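Local structure of putative silent information regulator 2,Putative silent information regulator 2 (Leishmania infantum, 5OL0) at residues L78-L81 with E86-Y89; A106-I111 with D129-A134; L114-R119 with A304-L309. The protein acts as an NAD-dependent, zinc-containing sirtuin deacetylase, probably transferring acetyl groups from protein lysines to the ADP-ribose part of NAD. One frame throughout, in Å; residues are numbered along the deposited sequence.

Contact 1 is an apolar helix-to-helix seam beside the zinc module, with the side chain of Leu81 about 12 Å from the bound zinc ion. Contacts 2 and 3 belong to the region that carries the parallel sheet; their centres lie about 28 Å and 38 Å from that of contact 1. Helix 106-116 serves both of them, its earlier part facing 129-134 and its end facing 304-309. The two centres are about 10 Å apart, and the contacts meet where His109 ND1 lies 3.7 Å from Arg306 CB. Contact 2 includes Asp129, probably an NAD ligand, as in a close relative; contact 3 lies away from the NAD and zinc sites.

Contact 1: residues L78-L81 with E86-Y89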
ATOM      1  N   LEU A  78       3.191 -10.873 -15.387  1.00 41.16           N
ATOM      2  CA  LEU A  78       2.355 -11.915 -15.796  1.00 40.12           C
ATOM      3  C   LEU A  78       2.998 -12.746 -16.912  1.00 44.74           C
ATOM      4  O   LEU A  78       2.902 -13.980 -16.946  1.00 47.25           O
ATOM      5  CB  LEU A  78       1.040 -11.267 -16.221  1.00 40.56           C
ATOM      6  CG  LEU A  78      -0.102 -12.247 -16.311  1.00 43.20           C
ATOM      7  CD1 LEU A  78      -0.349 -12.914 -14.977  1.00 44.14           C
ATOM      8  CD2 LEU A  78      -1.325 -11.465 -16.779  1.00 49.37           C
ATOM      9  N   THR A  79       3.692 -12.076 -17.818  1.00 47.32           N
ATOM     10  CA  THR A  79       4.386 -12.799 -18.900  1.00 46.92           C
ATOM     11  C   THR A  79       5.575 -13.673 -18.407  1.00 42.78           C
ATOM     12  O   THR A  79       5.702 -14.845 -18.810  1.00 44.95           O
ATOM     13  CB  THR A  79       4.733 -11.854 -20.110  1.00 46.32           C
ATOM     14  OG1 THR A  79       5.513 -12.608 -21.026  1.00 55.81           O
ATOM     15  CG2 THR A  79       5.491 -10.554 -19.691  1.00 47.18           C
ATOM     16  N   LEU A  80       6.394 -13.159 -17.490  1.00 41.30           N
ATOM     17  CA  LEU A  80       7.383 -14.023 -16.815  1.00 44.33           C
ATOM     18  C   LEU A  80       6.764 -15.172 -16.010  1.00 41.68           C
ATOM     19  O   LEU A  80       7.314 -16.259 -15.978  1.00 40.01           O
ATOM     20  CB  LEU A  80       8.290 -13.230 -15.916  1.00 43.47           C
ATOM     21  CG  LEU A  80       9.568 -13.971 -15.554  1.00 47.13           C
ATOM     22  CD1 LEU A  80      10.403 -14.247 -16.806  1.00 52.46           C
ATOM     23  CD2 LEU A  80      10.372 -13.147 -14.560  1.00 48.93           C
ATOM     24  N   LEU A  81       5.630 -14.935 -15.357  1.00 40.62           N
ATOM     25  CA  LEU A  81       4.912 -16.034 -14.681  1.00 40.21           C
ATOM     26  C   LEU A  81       4.480 -17.164 -15.620  1.00 40.76           C
ATOM     27  O   LEU A  81       4.665 -18.337 -15.312  1.00 43.37           O
ATOM     28  CB  LEU A  81       3.674 -15.508 -13.932  1.00 40.06           C
ATOM     29  CG  LEU A  81       2.982 -16.556 -13.063  1.00 40.62           C
ATOM     30  CD1 LEU A  81       3.855 -16.926 -11.878  1.00 39.40           C
ATOM     31  CD2 LEU A  81       1.622 -16.020 -12.649  1.00 38.94           C
ATOM     32  N   GLU A  86       8.629 -20.823 -11.808  1.00 48.82           N
ATOM     33  CA  GLU A  86       9.607 -21.071 -10.776  1.00 49.16           C
ATOM     34  C   GLU A  86      10.179 -19.776 -10.235  1.00 47.35           C
ATOM     35  O   GLU A  86      10.487 -19.705  -9.060  1.00 39.45           O
ATOM     36  CB  GLU A  86      10.689 -22.085 -11.232  1.00 57.40           C
ATOM     37  CG  GLU A  86      11.559 -21.685 -12.425  1.00 70.17           C
ATOM     38  CD  GLU A  86      10.969 -22.007 -13.815  1.00 81.18           C
ATOM     39  OE1 GLU A  86       9.736 -22.280 -13.954  1.00 67.62           O
ATOM     40  OE2 GLU A  86      11.768 -21.973 -14.788  1.00 88.86           O
ATOM     41  N   ILE A  87      10.257 -18.717 -11.049  1.00 45.84           N
ATOM     42  CA  ILE A  87      10.862 -17.466 -10.575  1.00 43.36           C
ATOM     43  C   ILE A  87       9.966 -16.764  -9.542  1.00 45.98           C
ATOM     44  O   ILE A  87      10.414 -16.394  -8.460  1.00 42.58           O
ATOM     45  CB  ILE A  87      11.187 -16.481 -11.726  1.00 45.67           C
ATOM     46  CG1 ILE A  87      12.298 -17.063 -12.614  1.00 51.52           C
ATOM     47  CG2 ILE A  87      11.612 -15.111 -11.175  1.00 46.93           C
ATOM     48  CD1 ILE A  87      12.427 -16.440 -13.994  1.00 53.97           C
ATOM     49  N   PHE A  88       8.702 -16.551  -9.864  1.00 45.75           N
ATOM     50  CA  PHE A  88       7.864 -15.891  -8.856  1.00 41.44           C
ATOM     51  C   PHE A  88       7.679 -16.846  -7.657  1.00 35.90           C
ATOM     52  O   PHE A  88       7.714 -16.411  -6.543  1.00 33.75           O
ATOM     53  CB  PHE A  88       6.548 -15.424  -9.404  1.00 37.44           C
ATOM     54  CG  PHE A  88       5.536 -15.160  -8.333  1.00 39.60           C
ATOM     55  CD1 PHE A  88       5.542 -13.960  -7.655  1.00 39.27           C
ATOM     56  CD2 PHE A  88       4.606 -16.144  -7.988  1.00 34.19           C
ATOM     57  CE1 PHE A  88       4.617 -13.730  -6.656  1.00 39.47           C
ATOM     58  CE2 PHE A  88       3.683 -15.931  -6.981  1.00 37.33           C
ATOM     59  CZ  PHE A  88       3.699 -14.723  -6.314  1.00 39.68           C
ATOM     60  N   TYR A  89       7.500 -18.139  -7.890  1.00 37.30           N
ATOM     61  CA  TYR A  89       7.281 -19.048  -6.773  1.00 36.93           C
ATOM     62  C   TYR A  89       8.461 -19.072  -5.833  1.00 43.21           C
ATOM     63  O   TYR A  89       8.287 -19.247  -4.631  1.00 37.47           O
ATOM     64  CB  TYR A  89       6.955 -20.458  -7.251  1.00 36.80           C
ATOM     65  CG  TYR A  89       5.479 -20.645  -7.346  1.00 39.92           C
ATOM     66  CD1 TYR A  89       4.731 -19.968  -8.312  1.00 37.93           C
ATOM     67  CD2 TYR A  89       4.813 -21.440  -6.444  1.00 38.36           C
ATOM     68  CE1 TYR A  89       3.357 -20.118  -8.387  1.00 37.23           C
ATOM     69  CE2 TYR A  89       3.447 -21.601  -6.516  1.00 39.84           C
ATOM     70  CZ  TYR A  89       2.718 -20.948  -7.485  1.00 37.18           C
ATOM     71  OH  TYR A  89       1.357 -21.112  -7.500  1.00 39.82           O
TER
HETATM   72  O   HOH W   1       7.711 -16.124 -12.524  1.00 37.58           O
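Leu80 meets Ile87 and Leu81 meets Phe88, two apolar pairs that join helix 78-83 to the start of helix 85-95. In the first pair the side chains cross at about a right angle, and the CD1 methyl at the end of Ile87 does most of the touching. It lies against the forked end of Leu80, 3.9 Å from Leu80 CD2 and only slightly farther from Leu80 CG and CD1. Ile87 CG2 also lies 4.1 Å from Leu80 CD2, which is thereby met by both branches of the isoleucine.

The second pair relies on a single methyl. Leu81 CD1 approaches Phe88 at the root of its ring, 4.0 Å from both Phe88 CB and Phe88 CD2, from an oblique direction. With its CG anti to the backbone N (chi1 -173°), Leu81 brings that methyl across to the neighbouring helix although its CB does not point there. The ring of Phe88 also packs edge-to-face with Phe191, which touches Leu81 as well.

Polar contact between the segments is made through water. One water accepts from Phe88 N at 2.9 Å, in the first turn of helix 85-95. Its bond to Leu80 O, at 3.5 Å, is weak. No direct hydrogen bond joins the segments.

Both helices belong to the helical part of the sirtuin small domain, next to the zinc-binding module: Leu81 touches Ile155, and Tyr89 OH bonds to Val185 O and Asn166 OD1. The side chain of Phe88 is about 6 Å from that of Ile128, a probable NAD-binding residue. The chemistry implies a seam held chiefly by burial of branched and aromatic carbon, with the water serving an amide between the apolar pairs.

Contact 2: residues A106-I111 with D129-A134; sequences AVHHFI and DGLEKA
The backbones come nearest at His108 and Glu132, whose CA atoms are 5.5 Å apart, as helix 106-116 passes the start of helix 131-134. Beside this close approach the imidazole of His108 reaches toward Leu131 and Glu132. Leu131 CB sits over the centre of one ring face, 3.5 Å from His108 CE1 and only 12° off the ring normal, a CH-pi contact. Leu131 CD1 extends this cover toward His108 NE2, at 3.9 Å. Glu132 comes from another direction: its CG lies in the ring plane at the edge, 3.9 Å from His108 ND1. A bend at chi2 (84°) folds the Glu132 carboxylate back beside the imidazole, steeply inclined to it.

Segment 129-134 carries the end of the probable sirtuin NAD-binding motif, Gln126 to Asp129. Here Asp129 forms an Asx turn: its OD1 accepts from Leu131 N at 3.1 Å, nearly straight at 170°, with the N-H arriving from above the carboxylate plane. Gly130, at the N-cap, has a positive phi.

The polar ends are held by residues outside the segments. Ser45 OG bonds to both His108 NE2 and Asp129 OD2, linking the ring indirectly to the Asx turn, while Glu132 OE2 bonds to Thr125 OG1. His108 ND1 is buried without a hydrogen-bond partner in the model, and Glu132 OE2 stands 4.0 Å from it.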
ATOM      1  N   ALA A 106       2.732   0.808  13.491  1.00 27.55           N
ATOM      2  CA  ALA A 106       2.099   2.017  13.983  1.00 29.27           C
ATOM      3  C   ALA A 106       1.270   2.722  12.888  1.00 30.36           C
ATOM      4  O   ALA A 106       0.140   3.123  13.129  1.00 31.57           O
ATOM      5  CB  ALA A 106       3.162   2.948  14.553  1.00 30.71           C
ATOM      6  N   VAL A 107       1.777   2.795  11.662  1.00 27.23           N
ATOM      7  CA  VAL A 107       0.977   3.373  10.566  1.00 26.20           C
ATOM      8  C   VAL A 107      -0.360   2.606  10.416  1.00 26.27           C
ATOM      9  O   VAL A 107      -1.425   3.205  10.281  1.00 25.54           O
ATOM     10  CB  VAL A 107       1.775   3.310   9.239  1.00 28.54           C
ATOM     11  CG1 VAL A 107       0.876   3.526   8.035  1.00 27.77           C
ATOM     12  CG2 VAL A 107       2.918   4.331   9.225  1.00 28.42           C
ATOM     13  N   HIS A 108      -0.275   1.286  10.357  1.00 26.71           N
ATOM     14  CA  HIS A 108      -1.454   0.459  10.154  1.00 26.80           C
ATOM     15  C   HIS A 108      -2.548   0.613  11.263  1.00 26.40           C
ATOM     16  O   HIS A 108      -3.810   0.709  11.007  1.00 24.49           O
ATOM     17  CB  HIS A 108      -1.046  -1.012   9.959  1.00 30.89           C
ATOM     18  CG  HIS A 108      -0.109  -1.258   8.807  1.00 29.09           C
ATOM     19  ND1 HIS A 108      -0.543  -1.355   7.502  1.00 34.69           N
ATOM     20  CD2 HIS A 108       1.230  -1.446   8.762  1.00 29.04           C
ATOM     21  CE1 HIS A 108       0.491  -1.578   6.713  1.00 29.49           C
ATOM     22  NE2 HIS A 108       1.574  -1.651   7.448  1.00 29.68           N
ATOM     23  N   HIS A 109      -2.078   0.588  12.499  1.00 25.63           N
ATOM     24  CA  HIS A 109      -2.936   0.830  13.648  1.00 29.02           C
ATOM     25  C   HIS A 109      -3.507   2.255  13.592  1.00 30.38           C
ATOM     26  O   HIS A 109      -4.644   2.453  13.937  1.00 28.24           O
ATOM     27  CB  HIS A 109      -2.157   0.624  14.956  1.00 31.00           C
ATOM     28  CG  HIS A 109      -1.834  -0.809  15.229  1.00 29.35           C
ATOM     29  ND1 HIS A 109      -2.807  -1.776  15.278  1.00 29.38           N
ATOM     30  CD2 HIS A 109      -0.659  -1.437  15.450  1.00 30.68           C
ATOM     31  CE1 HIS A 109      -2.243  -2.937  15.532  1.00 29.51           C
ATOM     32  NE2 HIS A 109      -0.948  -2.754  15.676  1.00 28.24           N
ATOM     33  N   PHE A 110      -2.701   3.228  13.194  1.00 29.29           N
ATOM     34  CA  PHE A 110      -3.199   4.593  13.066  1.00 28.28           C
ATOM     35  C   PHE A 110      -4.401   4.684  12.127  1.00 27.63           C
ATOM     36  O   PHE A 110      -5.344   5.385  12.388  1.00 28.02           O
ATOM     37  CB  PHE A 110      -2.076   5.548  12.631  1.00 29.37           C
ATOM     38  CG  PHE A 110      -2.510   6.979  12.500  1.00 28.18           C
ATOM     39  CD1 PHE A 110      -2.828   7.719  13.626  1.00 32.53           C
ATOM     40  CD2 PHE A 110      -2.564   7.612  11.261  1.00 30.89           C
ATOM     41  CE1 PHE A 110      -3.240   9.035  13.540  1.00 30.64           C
ATOM     42  CE2 PHE A 110      -2.933   8.958  11.161  1.00 31.45           C
ATOM     43  CZ  PHE A 110      -3.301   9.669  12.305  1.00 33.26           C
ATOM     44  N   ILE A 111      -4.311   4.017  10.990  1.00 24.64           N
ATOM     45  CA  ILE A 111      -5.382   4.074  10.064  1.00 27.13           C
ATOM     46  C   ILE A 111      -6.667   3.469  10.683  1.00 25.13           C
ATOM     47  O   ILE A 111      -7.784   3.920  10.432  1.00 27.52           O
ATOM     48  CB  ILE A 111      -4.954   3.335   8.722  1.00 25.81           C
ATOM     49  CG1 ILE A 111      -3.787   4.045   8.056  1.00 29.38           C
ATOM     50  CG2 ILE A 111      -6.135   3.268   7.798  1.00 25.84           C
ATOM     51  CD1 ILE A 111      -3.161   3.278   6.898  1.00 28.33           C
ATOM     52  N   ASP A 129       0.750  -7.135   1.600  1.00 31.06           N
ATOM     53  CA  ASP A 129       1.057  -7.810   2.856  1.00 30.60           C
ATOM     54  C   ASP A 129      -0.155  -8.037   3.744  1.00 31.67           C
ATOM     55  O   ASP A 129      -0.007  -8.579   4.806  1.00 30.68           O
ATOM     56  CB  ASP A 129       2.190  -7.073   3.588  1.00 29.37           C
ATOM     57  CG  ASP A 129       1.897  -5.566   3.854  1.00 33.45           C
ATOM     58  OD1 ASP A 129       0.703  -5.198   4.024  1.00 30.39           O
ATOM     59  OD2 ASP A 129       2.889  -4.752   3.900  1.00 34.17           O
ATOM     60  N   GLY A 130      -1.336  -7.534   3.374  1.00 30.58           N
ATOM     61  CA  GLY A 130      -2.518  -7.648   4.223  1.00 31.96           C
ATOM     62  C   GLY A 130      -2.484  -6.993   5.617  1.00 32.28           C
ATOM     63  O   GLY A 130      -3.374  -7.223   6.458  1.00 27.54           O
ATOM     64  N   LEU A 131      -1.529  -6.124   5.888  1.00 29.37           N
ATOM     65  CA  LEU A 131      -1.476  -5.539   7.215  1.00 27.75           C
ATOM     66  C   LEU A 131      -2.526  -4.522   7.581  1.00 27.44           C
ATOM     67  O   LEU A 131      -2.777  -4.323   8.743  1.00 28.07           O
ATOM     68  CB  LEU A 131      -0.091  -4.982   7.506  1.00 28.10           C
ATOM     69  CG  LEU A 131       0.979  -6.032   7.421  1.00 29.81           C
ATOM     70  CD1 LEU A 131       2.388  -5.444   7.566  1.00 31.89           C
ATOM     71  CD2 LEU A 131       0.767  -7.155   8.432  1.00 29.07           C
ATOM     72  N   GLU A 132      -3.103  -3.842   6.623  1.00 25.66           N
ATOM     73  CA  GLU A 132      -4.214  -2.954   6.907  1.00 29.23           C
ATOM     74  C   GLU A 132      -5.398  -3.792   7.481  1.00 31.99           C
ATOM     75  O   GLU A 132      -6.007  -3.431   8.497  1.00 28.40           O
ATOM     76  CB  GLU A 132      -4.661  -2.205   5.665  1.00 29.21           C
ATOM     77  CG  GLU A 132      -3.592  -1.296   5.024  1.00 30.05           C
ATOM     78  CD  GLU A 132      -2.636  -2.048   4.080  1.00 31.72           C
ATOM     79  OE1 GLU A 132      -2.780  -3.310   3.840  1.00 31.61           O
ATOM     80  OE2 GLU A 132      -1.696  -1.396   3.629  1.00 33.87           O
ATOM     81  N   LYS A 133      -5.699  -4.898   6.795  1.00 34.59           N
ATOM     82  CA  LYS A 133      -6.707  -5.884   7.211  1.00 32.08           C
ATOM     83  C   LYS A 133      -6.333  -6.477   8.572  1.00 30.80           C
ATOM     84  O   LYS A 133      -7.176  -6.607   9.464  1.00 30.89           O
ATOM     85  CB  LYS A 133      -6.815  -7.004   6.163  1.00 34.86           C
ATOM     86  CG  LYS A 133      -7.928  -8.009   6.427  1.00 39.82           C
ATOM     87  CD  LYS A 133      -8.170  -8.869   5.186  1.00 45.81           C
ATOM     88  CE  LYS A 133      -9.402  -9.746   5.365  1.00 61.89           C
ATOM     89  NZ  LYS A 133      -9.094 -11.188   5.590  1.00 66.25           N
ATOM     90  N   ALA A 134      -5.059  -6.733   8.793  1.00 29.63           N
ATOM     91  CA  ALA A 134      -4.624  -7.284  10.093  1.00 31.12           C
ATOM     92  C   ALA A 134      -4.835  -6.295  11.216  1.00 37.63           C
ATOM     93  O   ALA A 134      -5.105  -6.686  12.332  1.00 36.08           O
ATOM     94  CB  ALA A 134      -3.146  -7.703  10.023  1.00 35.56           C
TER

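Contact 3: residues L114-R119 with A304-L309; sequences LQDEGR and AKRMRL
Arg306 reaches from helix 300-308 to Asp116 at the end of helix 106-116, and this one pair carries the whole contact. The CA atoms of the two residues are 12.3 Å apart, so the gap is spanned by side chains.

Along the second segment, Ala304 opens the last turns of the helix, its O accepting from Arg308 N, and Lys305 O does the same for Leu309 N. Arg306 follows, and its chain bends at chi2 (-77°), turning the guanidinium toward the carboxylate. Asp116 OD2 lies at the guanidinium edge, near its plane, 3.7 Å from both Arg306 NH1 and Arg306 NH2. The two flat groups stand 82° apart, so the carboxylate does not lie alongside the guanidinium in a two-pronged pairing. The link to NH2 is a long salt bridge, and no hydrogen bond forms. Asp116 OD2 has a stronger partner in Arg112 NE, one helical turn earlier, while Asp116 OD1 takes a weak bond from Gln115 NE2 at 3.4 Å. Two arginines thus gather about one carboxylate, which probably helps to balance their charge. Arg306 also packs on His109 and Leu113. Next, Met307 touches Ala106 of helix 106-116.

On the partner segment the chain leaves its helix at Gly118, where phi is positive at 73°. Arg119 N returns to Leu114 O at 3.0 Å and Gly118 N to Gln115 O at 2.9 Å, a Schellman motif that ends helix 106-116 just before strand 120-125 of the sirtuin Rossmann-type sheet.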
ATOM      1  N   LEU A 114      -8.121   6.117  12.658  1.00 30.96           N
ATOM      2  CA  LEU A 114      -8.888   7.094  11.898  1.00 33.66           C
ATOM      3  C   LEU A 114     -10.278   6.530  11.607  1.00 33.12           C
ATOM      4  O   LEU A 114     -11.238   7.245  11.657  1.00 34.67           O
ATOM      5  CB  LEU A 114      -8.222   7.468  10.578  1.00 31.09           C
ATOM      6  CG  LEU A 114      -6.883   8.211  10.729  1.00 33.57           C
ATOM      7  CD1 LEU A 114      -6.250   8.481   9.354  1.00 31.96           C
ATOM      8  CD2 LEU A 114      -7.082   9.518  11.503  1.00 34.93           C
ATOM      9  N   GLN A 115     -10.375   5.246  11.319  1.00 30.32           N
ATOM     10  CA  GLN A 115     -11.663   4.649  11.019  1.00 32.72           C
ATOM     11  C   GLN A 115     -12.560   4.710  12.224  1.00 32.65           C
ATOM     12  O   GLN A 115     -13.704   5.130  12.139  1.00 32.95           O
ATOM     13  CB  GLN A 115     -11.499   3.194  10.624  1.00 33.92           C
ATOM     14  CG  GLN A 115     -12.752   2.323  10.633  1.00 34.79           C
ATOM     15  CD  GLN A 115     -12.343   0.908  10.323  1.00 37.26           C
ATOM     16  OE1 GLN A 115     -11.908   0.601   9.205  1.00 32.45           O
ATOM     17  NE2 GLN A 115     -12.381   0.056  11.331  1.00 37.49           N
ATOM     18  N   ASP A 116     -12.026   4.293  13.346  1.00 32.74           N
ATOM     19  CA  ASP A 116     -12.828   4.328  14.590  1.00 37.11           C
ATOM     20  C   ASP A 116     -13.241   5.727  15.035  1.00 37.83           C
ATOM     21  O   ASP A 116     -14.259   5.855  15.713  1.00 38.51           O
ATOM     22  CB  ASP A 116     -12.137   3.584  15.693  1.00 38.50           C
ATOM     23  CG  ASP A 116     -11.998   2.080  15.362  1.00 45.02           C
ATOM     24  OD1 ASP A 116     -12.644   1.595  14.401  1.00 51.84           O
ATOM     25  OD2 ASP A 116     -11.222   1.380  16.030  1.00 43.86           O
ATOM     26  N   GLU A 117     -12.495   6.750  14.621  1.00 32.40           N
ATOM     27  CA  GLU A 117     -12.888   8.150  14.847  1.00 36.50           C
ATOM     28  C   GLU A 117     -13.930   8.685  13.835  1.00 36.46           C
ATOM     29  O   GLU A 117     -14.352   9.833  13.935  1.00 36.37           O
ATOM     30  CB  GLU A 117     -11.650   9.062  14.766  1.00 37.51           C
ATOM     31  CG  GLU A 117     -10.672   8.868  15.876  1.00 38.43           C
ATOM     32  CD  GLU A 117     -11.178   9.572  17.133  1.00 48.82           C
ATOM     33  OE1 GLU A 117     -11.168  10.831  17.196  1.00 48.85           O
ATOM     34  OE2 GLU A 117     -11.630   8.864  18.055  1.00 45.42           O
ATOM     35  N   GLY A 118     -14.279   7.907  12.818  1.00 33.21           N
ATOM     36  CA  GLY A 118     -15.165   8.362  11.768  1.00 33.57           C
ATOM     37  C   GLY A 118     -14.502   9.367  10.814  1.00 33.85           C
ATOM     38  O   GLY A 118     -15.212  10.211  10.256  1.00 33.69           O
ATOM     39  N   ARG A 119     -13.159   9.310  10.646  1.00 31.77           N
ATOM     40  CA  ARG A 119     -12.455  10.228   9.707  1.00 31.63           C
ATOM     41  C   ARG A 119     -11.888   9.575   8.426  1.00 32.60           C
ATOM     42  O   ARG A 119     -11.334  10.288   7.571  1.00 34.61           O
ATOM     43  CB  ARG A 119     -11.367  10.971  10.438  1.00 31.73           C
ATOM     44  CG  ARG A 119     -11.915  11.895  11.534  1.00 36.50           C
ATOM     45  CD  ARG A 119     -10.760  12.599  12.205  1.00 32.19           C
ATOM     46  NE  ARG A 119     -11.115  13.336  13.396  1.00 36.85           N
ATOM     47  CZ  ARG A 119     -11.766  14.509  13.455  1.00 43.00           C
ATOM     48  NH1 ARG A 119     -12.247  15.148  12.373  1.00 42.15           N
ATOM     49  NH2 ARG A 119     -11.966  15.053  14.656  1.00 43.65           N
ATOM     50  N   ALA A 304      -0.936   3.708  21.498  1.00 39.64           N
ATOM     51  CA  ALA A 304       0.042   2.945  22.310  1.00 36.19           C
ATOM     52  C   ALA A 304      -0.637   1.648  22.754  1.00 33.63           C
ATOM     53  O   ALA A 304      -0.051   0.583  22.707  1.00 36.92           O
ATOM     54  CB  ALA A 304       0.522   3.755  23.506  1.00 40.32           C
ATOM     55  N   LYS A 305      -1.920   1.732  23.041  1.00 33.41           N
ATOM     56  CA  LYS A 305      -2.674   0.570  23.412  1.00 38.37           C
ATOM     57  C   LYS A 305      -2.800  -0.428  22.255  1.00 41.43           C
ATOM     58  O   LYS A 305      -2.759  -1.636  22.495  1.00 42.80           O
ATOM     59  CB  LYS A 305      -4.070   0.976  23.875  1.00 42.55           C
ATOM     60  CG  LYS A 305      -4.914  -0.214  24.319  1.00 50.91           C
ATOM     61  CD  LYS A 305      -6.216   0.212  24.979  1.00 56.30           C
ATOM     62  CE  LYS A 305      -6.996  -1.018  25.438  1.00 59.74           C
ATOM     63  NZ  LYS A 305      -8.450  -0.734  25.397  1.00 65.06           N
ATOM     64  N   ARG A 306      -2.980   0.018  21.011  1.00 41.47           N
ATOM     65  CA  ARG A 306      -3.024  -0.952  19.902  1.00 39.33           C
ATOM     66  C   ARG A 306      -1.660  -1.574  19.659  1.00 40.98           C
ATOM     67  O   ARG A 306      -1.521  -2.773  19.358  1.00 39.61           O
ATOM     68  CB  ARG A 306      -3.483  -0.323  18.597  1.00 44.42           C
ATOM     69  CG  ARG A 306      -4.915   0.070  18.570  1.00 50.68           C
ATOM     70  CD  ARG A 306      -5.811  -1.120  18.383  1.00 60.25           C
ATOM     71  NE  ARG A 306      -7.135  -0.806  18.886  1.00 69.12           N
ATOM     72  CZ  ARG A 306      -8.021   0.013  18.313  1.00 79.69           C
ATOM     73  NH1 ARG A 306      -7.763   0.632  17.164  1.00 88.53           N
ATOM     74  NH2 ARG A 306      -9.204   0.214  18.898  1.00 76.67           N
ATOM     75  N   MET A 307      -0.643  -0.749  19.754  1.00 36.17           N
ATOM     76  CA  MET A 307       0.703  -1.201  19.536  1.00 37.49           C
ATOM     77  C   MET A 307       1.221  -2.247  20.562  1.00 47.32           C
ATOM     78  O   MET A 307       1.828  -3.233  20.170  1.00 49.44           O
ATOM     79  CB  MET A 307       1.602  -0.004  19.484  1.00 37.37           C
ATOM     80  CG  MET A 307       1.427   0.715  18.143  1.00 42.46           C
ATOM     81  SD  MET A 307       2.404   2.188  18.165  1.00 46.43           S
ATOM     82  CE  MET A 307       4.004   1.428  17.803  1.00 47.93           C
ATOM     83  N   ARG A 308       0.974  -2.049  21.846  1.00 51.21           N
ATOM     84  CA  ARG A 308       1.280  -3.087  22.866  1.00 58.79           C
ATOM     85  C   ARG A 308       0.499  -4.366  22.631  1.00 67.16           C
ATOM     86  O   ARG A 308       1.090  -5.455  22.634  1.00 64.54           O
ATOM     87  CB  ARG A 308       0.982  -2.603  24.292  1.00 67.34           C
ATOM     88  CG  ARG A 308       2.114  -1.789  24.928  1.00 74.81           C
ATOM     89  CD  ARG A 308       1.877  -1.556  26.416  1.00 79.52           C
ATOM     90  NE  ARG A 308       0.506  -1.087  26.657  1.00 84.76           N
ATOM     91  CZ  ARG A 308       0.066   0.160  26.465  1.00 84.88           C
ATOM     92  NH1 ARG A 308       0.886   1.127  26.025  1.00 84.59           N
ATOM     93  NH2 ARG A 308      -1.217   0.441  26.723  1.00 76.42           N
ATOM     94  N   LEU A 309      -0.815  -4.210  22.399  1.00 71.75           N
ATOM     95  CA  LEU A 309      -1.764  -5.331  22.180  1.00 74.25           C
ATOM     96  C   LEU A 309      -1.387  -6.284  21.035  1.00 73.23           C
ATOM     97  O   LEU A 309      -1.972  -7.368  20.927  1.00 72.90           O
ATOM     98  CB  LEU A 309      -3.233  -4.839  22.005  1.00 73.20           C
ATOM     99  CG  LEU A 309      -4.155  -4.734  23.251  1.00 75.91           C
ATOM    100  CD1 LEU A 309      -3.548  -4.057  24.483  1.00 76.14           C
ATOM    101  CD2 LEU A 309      -5.466  -4.048  22.892  1.00 74.37           C
TER